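Local coordinates for protein carnitinyl-CoA dehydratase (PDB 3R0O) that probably catalyses the reversible hydration and dehydration of carnitinyl-CoA, with the crotonase-type fold of enoyl-CoA hydratases, at residues 26-31 against 45-50; 191-194 against 200-203; 14-19 against 40-45. All blocks are in the same frame, centred on the assembly; numbering follows the deposited sequence.

Interaction 1. Residues 26-31 against 45-50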
# COMPACT_ATOMS: atom_id res chain seq x y z
N ALA A 26 11.82 -9.80 25.58
CA ALA A 26 12.25 -8.63 26.33
C ALA A 26 11.11 -7.65 26.35
O ALA A 26 10.66 -7.19 25.28
CB ALA A 26 13.48 -7.99 25.69
N LEU A 27 10.63 -7.36 27.56
CA LEU A 27 9.57 -6.39 27.79
C LEU A 27 10.15 -5.06 28.29
O LEU A 27 10.78 -4.99 29.36
CB LEU A 27 8.53 -6.95 28.81
CG LEU A 27 7.39 -6.03 29.28
CD1 LEU A 27 6.38 -5.67 28.16
CD2 LEU A 27 6.64 -6.63 30.48
N ILE A 28 9.92 -4.02 27.51
CA ILE A 28 10.38 -2.68 27.85
C ILE A 28 9.18 -1.86 28.22
O ILE A 28 8.22 -1.82 27.46
CB ILE A 28 11.05 -1.99 26.63
CG1 ILE A 28 12.19 -2.87 26.09
CG2 ILE A 28 11.47 -0.56 27.03
CD1 ILE A 28 12.68 -2.49 24.71
N THR A 29 9.22 -1.19 29.37
CA THR A 29 8.12 -0.38 29.83
C THR A 29 8.65 1.01 30.00
O THR A 29 9.57 1.24 30.82
CB THR A 29 7.55 -0.90 31.19
OG1 THR A 29 7.12 -2.26 31.05
CG2 THR A 29 6.38 -0.04 31.66
N ILE A 30 8.09 1.96 29.24
CA ILE A 30 8.35 3.36 29.51
C ILE A 30 7.67 3.71 30.82
O ILE A 30 6.46 3.53 30.95
CB ILE A 30 7.85 4.29 28.41
CG1 ILE A 30 8.56 3.94 27.08
CG2 ILE A 30 8.04 5.75 28.84
CD1 ILE A 30 7.98 4.67 25.84
N ASP A 31 8.45 4.15 31.81
CA ASP A 31 7.93 4.29 33.16
C ASP A 31 7.99 5.71 33.69
O ASP A 31 8.74 6.00 34.63
CB ASP A 31 8.67 3.34 34.10
CG ASP A 31 7.95 3.14 35.45
OD1 ASP A 31 6.78 3.57 35.65
OD2 ASP A 31 8.59 2.54 36.34
N THR A 45 17.80 6.86 26.24
CA THR A 45 18.97 6.07 26.65
C THR A 45 18.59 4.63 27.02
O THR A 45 19.21 3.66 26.56
CB THR A 45 19.71 6.71 27.84
OG1 THR A 45 20.23 7.96 27.41
CG2 THR A 45 20.86 5.80 28.37
N ALA A 46 17.58 4.52 27.87
CA ALA A 46 17.15 3.24 28.38
C ALA A 46 16.56 2.36 27.25
O ALA A 46 16.94 1.20 27.08
CB ALA A 46 16.17 3.44 29.55
N VAL A 47 15.68 2.94 26.46
CA VAL A 47 15.04 2.20 25.36
C VAL A 47 16.07 1.83 24.26
O VAL A 47 16.14 0.70 23.86
CB VAL A 47 13.81 2.97 24.81
CG1 VAL A 47 13.21 2.30 23.53
CG2 VAL A 47 12.74 3.09 25.90
N GLY A 48 16.89 2.79 23.82
CA GLY A 48 17.96 2.48 22.86
C GLY A 48 18.88 1.36 23.34
O GLY A 48 19.15 0.42 22.60
N ASP A 49 19.37 1.46 24.59
CA ASP A 49 20.22 0.41 25.18
C ASP A 49 19.49 -0.93 25.21
O ASP A 49 20.09 -1.97 24.94
CB ASP A 49 20.67 0.77 26.61
CG ASP A 49 21.77 1.86 26.65
OD1 ASP A 49 22.36 2.18 25.60
OD2 ASP A 49 22.05 2.37 27.73
N ALA A 50 18.21 -0.90 25.57
CA ALA A 50 17.42 -2.14 25.66
C ALA A 50 17.27 -2.81 24.30
O ALA A 50 17.36 -4.03 24.19
CB ALA A 50 16.02 -1.89 26.29

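Interaction 2. Residues 191-194 against 200-203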
# COMPACT_ATOMS: atom_id res chain seq x y z
N GLU A 191 -4.70 -5.91 16.87
CA GLU A 191 -5.67 -6.37 17.84
C GLU A 191 -6.09 -5.23 18.75
O GLU A 191 -5.30 -4.33 19.02
CB GLU A 191 -5.10 -7.54 18.66
CG GLU A 191 -6.17 -8.31 19.40
CD GLU A 191 -5.64 -9.48 20.18
OE1 GLU A 191 -4.39 -9.65 20.29
OE2 GLU A 191 -6.48 -10.23 20.71
N VAL A 192 -7.34 -5.30 19.20
CA VAL A 192 -7.87 -4.37 20.19
C VAL A 192 -8.33 -5.25 21.35
O VAL A 192 -9.00 -6.25 21.12
CB VAL A 192 -9.04 -3.56 19.59
CG1 VAL A 192 -9.80 -2.79 20.68
CG2 VAL A 192 -8.52 -2.61 18.48
N VAL A 193 -7.93 -4.90 22.59
CA VAL A 193 -8.21 -5.71 23.80
C VAL A 193 -8.69 -4.79 24.93
O VAL A 193 -8.55 -3.58 24.82
CB VAL A 193 -6.96 -6.52 24.26
CG1 VAL A 193 -6.52 -7.53 23.18
CG2 VAL A 193 -5.80 -5.59 24.71
N PRO A 194 -9.26 -5.35 26.02
CA PRO A 194 -9.72 -4.47 27.12
C PRO A 194 -8.59 -3.65 27.78
O PRO A 194 -7.45 -4.12 27.87
CB PRO A 194 -10.31 -5.46 28.13
CG PRO A 194 -10.79 -6.64 27.29
CD PRO A 194 -9.73 -6.74 26.19
N GLU A 200 -0.43 -8.60 28.59
CA GLU A 200 -0.63 -10.04 28.44
C GLU A 200 -1.02 -10.38 27.01
O GLU A 200 -0.53 -11.38 26.49
CB GLU A 200 -1.59 -10.65 29.49
CG GLU A 200 -1.06 -10.57 30.95
CD GLU A 200 0.26 -11.30 31.20
OE1 GLU A 200 0.47 -12.42 30.67
OE2 GLU A 200 1.10 -10.75 31.96
N ALA A 201 -1.82 -9.55 26.36
CA ALA A 201 -2.20 -9.79 24.96
C ALA A 201 -0.96 -9.71 24.05
O ALA A 201 -0.82 -10.50 23.12
CB ALA A 201 -3.29 -8.82 24.53
N ALA A 202 -0.05 -8.80 24.36
CA ALA A 202 1.16 -8.65 23.56
C ALA A 202 2.08 -9.83 23.76
O ALA A 202 2.69 -10.32 22.78
CB ALA A 202 1.89 -7.33 23.86
N LEU A 203 2.21 -10.28 25.01
CA LEU A 203 3.00 -11.47 25.27
C LEU A 203 2.41 -12.68 24.57
O LEU A 203 3.16 -13.47 24.03
CB LEU A 203 3.23 -11.74 26.77
CG LEU A 203 4.04 -10.66 27.51
CD1 LEU A 203 3.97 -10.91 29.03
CD2 LEU A 203 5.50 -10.63 27.02
O HOH W 1 -3.09 -11.50 21.91

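Interaction 3. Residues 14-19 against 40-45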
# COMPACT_ATOMS: atom_id res chain seq x y z
N ARG A 14 14.03 7.57 40.12
CA ARG A 14 13.48 6.33 39.50
C ARG A 14 13.95 6.18 38.05
O ARG A 14 14.24 7.17 37.37
CB ARG A 14 11.95 6.33 39.53
N GLN A 15 13.99 4.93 37.57
CA GLN A 15 14.40 4.62 36.22
C GLN A 15 13.34 5.11 35.22
O GLN A 15 12.14 5.01 35.49
CB GLN A 15 14.55 3.12 36.10
CG GLN A 15 15.80 2.66 35.41
CD GLN A 15 16.17 1.23 35.81
OE1 GLN A 15 15.38 0.51 36.43
NE2 GLN A 15 17.39 0.81 35.45
N ALA A 16 13.78 5.64 34.08
CA ALA A 16 12.86 6.26 33.12
C ALA A 16 12.12 5.19 32.31
O ALA A 16 10.99 5.39 31.90
CB ALA A 16 13.61 7.19 32.21
N ALA A 17 12.79 4.07 32.08
CA ALA A 17 12.19 2.90 31.44
C ALA A 17 12.86 1.68 32.05
O ALA A 17 14.06 1.72 32.34
CB ALA A 17 12.40 2.92 29.91
N VAL A 18 12.09 0.61 32.25
CA VAL A 18 12.61 -0.66 32.78
C VAL A 18 12.53 -1.78 31.74
O VAL A 18 11.70 -1.71 30.83
CB VAL A 18 11.87 -1.09 34.09
CG1 VAL A 18 12.19 -0.12 35.22
CG2 VAL A 18 10.37 -1.15 33.87
N VAL A 19 13.40 -2.78 31.88
CA VAL A 19 13.41 -3.93 30.99
C VAL A 19 13.29 -5.17 31.85
O VAL A 19 13.84 -5.23 32.93
CB VAL A 19 14.75 -4.05 30.22
CG1 VAL A 19 14.59 -4.99 29.04
CG2 VAL A 19 15.26 -2.70 29.78
N ASN A 40 12.06 11.76 27.34
CA ASN A 40 13.21 12.64 27.49
C ASN A 40 14.48 11.86 27.15
O ASN A 40 14.40 10.76 26.63
CB ASN A 40 13.27 13.20 28.91
CG ASN A 40 13.22 12.11 29.98
OD1 ASN A 40 13.31 10.91 29.68
ND2 ASN A 40 13.08 12.54 31.24
N GLY A 41 15.65 12.43 27.43
CA GLY A 41 16.93 11.72 27.17
C GLY A 41 17.08 10.42 27.95
O GLY A 41 17.64 9.45 27.45
N ALA A 42 16.60 10.39 29.19
CA ALA A 42 16.71 9.19 30.01
C ALA A 42 15.94 8.03 29.37
O ALA A 42 16.44 6.90 29.32
CB ALA A 42 16.24 9.44 31.43
N VAL A 43 14.75 8.32 28.84
CA VAL A 43 13.96 7.28 28.17
C VAL A 43 14.70 6.76 26.93
O VAL A 43 14.87 5.55 26.80
CB VAL A 43 12.51 7.76 27.86
CG1 VAL A 43 11.75 6.77 26.90
CG2 VAL A 43 11.71 7.96 29.16
N SER A 44 15.17 7.69 26.07
CA SER A 44 15.86 7.32 24.86
C SER A 44 17.10 6.51 25.17
O SER A 44 17.41 5.58 24.45
CB SER A 44 16.23 8.57 24.02
OG SER A 44 15.09 9.39 23.81
N THR A 45 17.80 6.86 26.24
CA THR A 45 18.97 6.07 26.65
C THR A 45 18.59 4.63 27.02
O THR A 45 19.21 3.66 26.56
CB THR A 45 19.71 6.71 27.84
OG1 THR A 45 20.23 7.96 27.41
CG2 THR A 45 20.86 5.80 28.37

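Interaction 1. Residues 26-31 against 45-50
Ala50 N donates to Ala46 O at 2.9 Å, closing the helical turn that presents the methyl of Ala50 to Ile28 on the strand. The preceding rung, Asp49 N to Thr45 O, measures 3.0 Å. With these backbone groups paired inside the helix, what meets the strand is hydrocarbon. Ile28 supplies the larger share from its side, and it uses both branches. The ethyl arm reaches Ala50, with Ile28 CD1 lying 3.7 Å from Ala50 CB. Behind the tip, Ile28 CG1 follows at 4.0 Å from Ala50 CB, so the methyl rests against the arm and not merely against its end. The other branch serves Val47: Ile28 CG2 and Val47 CG2 come to 4.0 Å, and the two side chains cross at about a right angle. This split between two helical partners one turn apart follows from the torsion at Ile28 (chi1 -55°), which lays CG1 beside the backbone N while CG2 is carried over to the carbonyl side.

This packing joins the first strand of a beta-alpha-beta unit to its helix: strand 25-30, helix 41-56 and strand 62-67 in the crotonase fold. Helix and strand run almost antiparallel, at 170°, as expected for a helix that carries the chain back along the sheet to begin a parallel strand. Their short axes approach to 9.6 Å. The second strand of the unit completes the floor beneath the helix: Val47 also touches Ile65, and Ile28 bonds through its backbone to Val64 and Thr66. Further along the strand, Ile30 adds a looser contact, its CG1 lying 4.4 Å from Val47 CG2. All four touching residues are buried, whereas Asp49, on the exposed side of the helix, bonds through OD1 to His90 NE2.

Interaction 2. Residues 191-194 against 200-203
The flat group here is the carboxylate of Glu191, and one of its faces is roofed by methyls. Val193 CG1 stands over that face, 3.7 Å from Glu191 CD. On the same side, Ala201 CB of helix 198-210 lies above the oxygen, 4.5 Å from Glu191 OE1. The group's polar link to the helix runs through OE1 to a water at 2.8 Å. That water donates a second time, to Ala201 O, again at 2.8 Å, and its two bonds open at close to a tetrahedral angle. A single water therefore ties the acid on strand 191-193 to the same residue whose methyl sits over it. The water donates in both directions, which is consistent with an ionised carboxylate, though it does not prove one. Extended torsions (chi1 -164°, chi2 179°) carry the acid far enough from the strand to reach it.

The direct contact is apolar and small. Ala201 CB faces the fork of Val193, 3.7 Å from Val193 CG1 and 4.1 Å from Val193 CG2. With chi1 at -62°, CG2 is wedged between the backbone N and the carbonyl carbon, a crowded position that nevertheless brings both methyls to the helix.

Strand 191-193 is the outermost on its side of the sheet within the chain, held to strand 131-135 by backbone bonds of Glu191 and Val193 with Ala134. Val192 meets helix 180-186. Helix 198-210 lies beside strands 131-135 and 110-114: Ile133 touches Ala201 as well as Glu191 and Val193, while Ala202 reaches Ile111 and Ala113.

Interaction 3. Residues 14-19 against 40-45
Ala16 puts its single methyl against the first turn of the helix, where two side chains receive it. Ala16 CB lies 3.5 Å from Ala42 CB and, further into the protein, 3.7 Å from Val43 CG2. The same valine methyl also approaches the backbone, with Val43 CG2 3.8 Å from Ala16 O. Its place follows from the first torsion of Val43 (chi1 169°), which sends CG1 away from the backbone N and leaves CG2 beside that nitrogen.

Behind this first shell stands the helix start. Asn40 is the N-cap: its OD1 accepts from Val43 N at 3.1 Å, with a fairly straight N-H...O angle of 159°, the donor tilted 23° from the carbonyl plane. One step on, Gly41 O takes two bonds from Thr45, reached from opposite faces of its carbonyl plane: Thr45 N donates at 2.9 Å and Thr45 OG1 at 3.0 Å. The double grip ties the threonine side chain back onto the opening turn.

Outside these turns, Arg32 touches both Asn40 and Val43, and Ser44 OG bonds to Leu88 O. Ala16 lies just ahead of strand 17-22, outermost on this side of the sheet within the chain, and its backbone bonds to Asp31, just past neighbouring strand 25-30. The contact sets the edge strand's start against the capped crossover helix of the crotonase fold, helix 41-56, along which Ala17 continues, touching Ala46 and Val47.

Overall arrangement
Interactions 1 and 3 are two stations along helix 41-56, with centres 7 Å apart and Thr45 in common. Their strands are antiparallel neighbours, joined by probable backbone bonds from Asp31 N to Ala16 O (2.8 Å) and from Thr29 N to Val18 O (2.9 Å). Val19 CG2 also packs on Ala50 CB at 3.7 Å, so one helix spans both strands. Interaction 2 lies at the other margin of the same six-stranded sheet, its centre 19 Å from that of interaction 1 and 24 Å from that of interaction 3. The three contacts thus fasten helices to this sheet within one subunit; no other chain of the trimeric assembly touches their segments.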